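Local coordinates for DUF1805 domain-containing protein (Thermoplasma acidophilum, PDB 1QW2) that is of unknown function but belongs to the DUF1805 family and folds as a small alpha/beta protein with an antiparallel beta sandwich, at residues A[77-80]-A[81-85]; A[86-89]-A[90-94]. One frame throughout, in Å; residues are numbered along the deposited sequence.

Contact 1. Residues A[77-80]-A[81-85]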
loop_
_atom_site.group_PDB
_atom_site.type_symbol
_atom_site.label_atom_id
_atom_site.label_comp_id
_atom_site.label_asym_id
_atom_site.label_seq_id
_atom_site.Cartn_x
_atom_site.Cartn_y
_atom_site.Cartn_z
ATOM N N VAL A 77 -7.646 12.656 -22.423
ATOM C CA VAL A 77 -7.310 12.294 -23.799
ATOM C C VAL A 77 -8.372 11.352 -24.356
ATOM O O VAL A 77 -8.746 11.428 -25.532
ATOM C CB VAL A 77 -5.924 11.621 -23.872
ATOM C CG1 VAL A 77 -5.617 11.203 -25.303
ATOM C CG2 VAL A 77 -4.862 12.588 -23.362
ATOM N N GLU A 78 -8.859 10.467 -23.494
ATOM C CA GLU A 78 -9.900 9.519 -23.854
ATOM C C GLU A 78 -10.883 9.416 -22.698
ATOM O O GLU A 78 -10.487 9.424 -21.536
ATOM C CB GLU A 78 -9.315 8.137 -24.127
ATOM C CG GLU A 78 -8.604 7.991 -25.448
ATOM C CD GLU A 78 -8.143 6.571 -25.674
ATOM O OE1 GLU A 78 -7.065 6.207 -25.163
ATOM O OE2 GLU A 78 -8.873 5.811 -26.345
ATOM N N ALA A 79 -12.165 9.332 -23.027
ATOM C CA ALA A 79 -13.213 9.203 -22.023
ATOM C C ALA A 79 -14.041 7.978 -22.383
ATOM O O ALA A 79 -14.377 7.774 -23.552
ATOM C CB ALA A 79 -14.099 10.448 -22.022
ATOM N N SER A 80 -14.370 7.157 -21.392
ATOM C CA SER A 80 -15.160 5.963 -21.666
ATOM C C SER A 80 -16.568 6.365 -22.066
ATOM O O SER A 80 -16.985 7.508 -21.866
ATOM C CB SER A 80 -15.226 5.056 -20.437
ATOM O OG SER A 80 -16.039 5.628 -19.429
ATOM N N GLN A 81 -17.306 5.415 -22.625
ATOM C CA GLN A 81 -18.671 5.692 -23.042
ATOM C C GLN A 81 -19.530 6.116 -21.852
ATOM O O GLN A 81 -20.307 7.067 -21.955
ATOM C CB GLN A 81 -19.264 4.460 -23.720
ATOM C CG GLN A 81 -18.497 4.044 -24.962
ATOM C CD GLN A 81 -19.084 2.827 -25.635
ATOM O OE1 GLN A 81 -19.773 2.937 -26.651
ATOM N NE2 GLN A 81 -18.821 1.657 -25.071
ATOM N N GLU A 82 -19.396 5.425 -20.722
ATOM C CA GLU A 82 -20.175 5.787 -19.537
ATOM C C GLU A 82 -19.746 7.157 -19.007
ATOM O O GLU A 82 -20.546 7.881 -18.415
ATOM C CB GLU A 82 -20.022 4.732 -18.436
ATOM C CG GLU A 82 -20.721 3.400 -18.711
ATOM C CD GLU A 82 -22.228 3.539 -18.874
ATOM O OE1 GLU A 82 -22.823 4.436 -18.239
ATOM O OE2 GLU A 82 -22.821 2.739 -19.628
ATOM N N ALA A 83 -18.482 7.515 -19.211
ATOM C CA ALA A 83 -17.993 8.808 -18.755
ATOM C C ALA A 83 -18.582 9.906 -19.636
ATOM O O ALA A 83 -18.947 10.978 -19.154
ATOM C CB ALA A 83 -16.467 8.846 -18.807
ATOM N N GLN A 84 -18.680 9.634 -20.932
ATOM C CA GLN A 84 -19.236 10.612 -21.856
ATOM C C GLN A 84 -20.715 10.827 -21.563
ATOM O O GLN A 84 -21.234 11.929 -21.738
ATOM C CB GLN A 84 -19.050 10.141 -23.298
ATOM C CG GLN A 84 -17.597 10.105 -23.743
ATOM C CD GLN A 84 -17.437 9.634 -25.175
ATOM O OE1 GLN A 84 -18.012 10.213 -26.099
ATOM N NE2 GLN A 84 -16.651 8.582 -25.368
ATOM N N LYS A 85 -21.387 9.773 -21.114
ATOM C CA LYS A 85 -22.806 9.869 -20.791
ATOM C C LYS A 85 -23.061 10.851 -19.650
ATOM O O LYS A 85 -24.135 11.448 -19.575
ATOM C CB LYS A 85 -23.366 8.488 -20.434
ATOM C CG LYS A 85 -23.526 7.566 -21.640
ATOM C CD LYS A 85 -23.963 6.165 -21.231
ATOM C CE LYS A 85 -25.326 6.168 -20.558
ATOM N NZ LYS A 85 -25.729 4.794 -20.142
#
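Ser-80 OG is gripped from several sides: it accepts the backbone N-H of Ala-83 (N to OG 3.1 Å, N-H...O 144°), and it is also hydrogen-bonded to Asp-57 O and to Ala-59 N on the loop and strand alongside. The bond from Ala-83 is the N-cap bond of the short helix 81-85, and Ser-80 stands at the point where strand 78-79 gives way to that helix. With OG set between the backbone N and the carbonyl carbon (chi1 71°), the hydroxyl leans over the first turn, and Ala-83 CB packs against it at 3.3 Å. The carbonyl of the same residue starts the helical pattern, Ser-80 O taking the N-H of Gln-84 at 2.9 Å. Gln-81 N, at the helix start, is met instead by Asn-53 OD1 of helix 49-54. From the far end of the turn the extended side chain of Gln-84 reaches back along the strand end; its CG lies 3.9 Å from Ala-79 CB and 3.3 Å from Ser-80 O. The amide of Gln-84 ties the helix to the strand end, NE2 donating to Ala-79 O at 3.0 Å from above the carbonyl plane, 43° out of it.

Contact 2. Residues A[86-89]-A[90-94]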
loop_
_atom_site.group_PDB
_atom_site.type_symbol
_atom_site.label_atom_id
_atom_site.label_comp_id
_atom_site.label_asym_id
_atom_site.label_seq_id
_atom_site.Cartn_x
_atom_site.Cartn_y
_atom_site.Cartn_z
ATOM N N VAL A 86 -22.085 11.029 -18.763
ATOM C CA VAL A 86 -22.264 11.969 -17.661
ATOM C C VAL A 86 -21.632 13.328 -17.951
ATOM O O VAL A 86 -21.448 14.145 -17.045
ATOM C CB VAL A 86 -21.723 11.410 -16.322
ATOM C CG1 VAL A 86 -22.539 10.195 -15.905
ATOM C CG2 VAL A 86 -20.259 11.052 -16.449
ATOM N N GLY A 87 -21.294 13.561 -19.218
ATOM C CA GLY A 87 -20.743 14.847 -19.616
ATOM C C GLY A 87 -19.245 15.014 -19.761
ATOM O O GLY A 87 -18.789 16.099 -20.121
ATOM N N ILE A 88 -18.475 13.965 -19.493
ATOM C CA ILE A 88 -17.022 14.055 -19.608
ATOM C C ILE A 88 -16.578 13.787 -21.040
ATOM O O ILE A 88 -16.958 12.784 -21.643
ATOM C CB ILE A 88 -16.319 13.041 -18.682
ATOM C CG1 ILE A 88 -16.747 13.277 -17.232
ATOM C CG2 ILE A 88 -14.804 13.185 -18.810
ATOM C CD1 ILE A 88 -16.204 12.254 -16.263
ATOM N N ASN A 89 -15.771 14.689 -21.584
ATOM C CA ASN A 89 -15.285 14.529 -22.945
ATOM C C ASN A 89 -13.805 14.829 -23.081
ATOM O O ASN A 89 -13.212 15.509 -22.241
ATOM C CB ASN A 89 -16.056 15.435 -23.912
ATOM C CG ASN A 89 -17.493 14.991 -24.112
ATOM O OD1 ASN A 89 -18.404 15.491 -23.459
ATOM N ND2 ASN A 89 -17.697 14.037 -25.011
ATOM N N PRO A 90 -13.184 14.306 -24.147
ATOM C CA PRO A 90 -11.763 14.534 -24.396
ATOM C C PRO A 90 -11.563 16.046 -24.435
ATOM O O PRO A 90 -12.364 16.765 -25.040
ATOM C CB PRO A 90 -11.551 13.898 -25.766
ATOM C CG PRO A 90 -12.547 12.785 -25.779
ATOM C CD PRO A 90 -13.769 13.418 -25.171
ATOM N N GLY A 91 -10.515 16.527 -23.780
ATOM C CA GLY A 91 -10.261 17.954 -23.761
ATOM C C GLY A 91 -10.509 18.570 -22.399
ATOM O O GLY A 91 -9.884 19.569 -22.045
ATOM N N ASP A 92 -11.421 17.981 -21.632
ATOM C CA ASP A 92 -11.724 18.494 -20.299
ATOM C C ASP A 92 -10.519 18.363 -19.374
ATOM O O ASP A 92 -9.775 17.385 -19.444
ATOM C CB ASP A 92 -12.894 17.732 -19.663
ATOM C CG ASP A 92 -14.226 18.049 -20.308
ATOM O OD1 ASP A 92 -14.356 19.136 -20.907
ATOM O OD2 ASP A 92 -15.151 17.215 -20.196
ATOM N N VAL A 93 -10.324 19.354 -18.510
ATOM C CA VAL A 93 -9.230 19.305 -17.546
ATOM C C VAL A 93 -9.760 18.428 -16.413
ATOM O O VAL A 93 -10.852 18.665 -15.900
ATOM C CB VAL A 93 -8.888 20.706 -17.002
ATOM C CG1 VAL A 93 -7.763 20.605 -15.976
ATOM C CG2 VAL A 93 -8.488 21.622 -18.151
ATOM N N LEU A 94 -8.992 17.413 -16.029
ATOM C CA LEU A 94 -9.434 16.487 -14.989
ATOM C C LEU A 94 -10.014 17.148 -13.739
ATOM O O LEU A 94 -11.068 16.744 -13.252
ATOM C CB LEU A 94 -8.289 15.546 -14.594
ATOM C CG LEU A 94 -8.653 14.441 -13.599
ATOM C CD1 LEU A 94 -9.788 13.597 -14.160
ATOM C CD2 LEU A 94 -7.433 13.572 -13.320
HETATM O O HOH W 1 -17.419 18.463 -19.280
#
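Asp-92 OD2 accepts the backbone N-H of Asn-89 at 2.9 Å, and the reverse bond, Asp-92 N to Asn-89 O at 3.1 Å, closes the turn between them. The two residues are thus joined by a side chain and a main chain at once. The first bond is nearly straight (N-H...O 171°), although the N-H meets the oxygen from above the carboxylate plane. Asp-92 CG lies beside its own backbone N (chi1 -71°), which swings the carboxylate back over the turn toward the backbone N of Asn-89. A water donates to the same OD2 at 2.7 Å and to Gly-87 O at 2.9 Å, bridging to the carbonyl two residues before Asn-89. Replacing Asp-92 by an alanine is likely to leave the N-H of Asn-89 and this water without their carboxylate partner, the turn keeping only its Asn-89 O to Asp-92 N bond between these two residues. Pro-90 lies obliquely to the side chain of Asn-89, its CD 3.3 Å from Asn-89 CB, and its ring restricts phi at the first corner. Gly-91 follows with a positive phi of 110°, where a side chain would strike the carbonyl O of Pro-90. Backbone bonds tie Gly-91 and Asp-92 to Val-76. Pro-Gly at the two central positions, with Asn-89 O bonded to Asp-92 N, is the classic signature of a type II beta turn.

In the fold
Contact 1 closes before contact 2 opens along the chain, and their centres lie about 8 Å apart, on the same side of the chain's centre. Residues 77-85 lead from strand 78-79, outermost in the mixed sheet within this chain, into helix 81-85; residues 86-94 leave that helix and run to helix 94-97. Between them a Schellman motif ends the helix at Gly-87, with a probable hydrogen bond from Ile-88 N to Ala-83 O (3.0 Å). The returning chain then passes back beside Val-77, next to strand 78-79, with Pro-90 CB 3.7 Å from Val-77 O. Together the contacts carry the chain from strand to helix to type II turn, while Ile-88 and Leu-94 pack on Val-60 of strand 59-61.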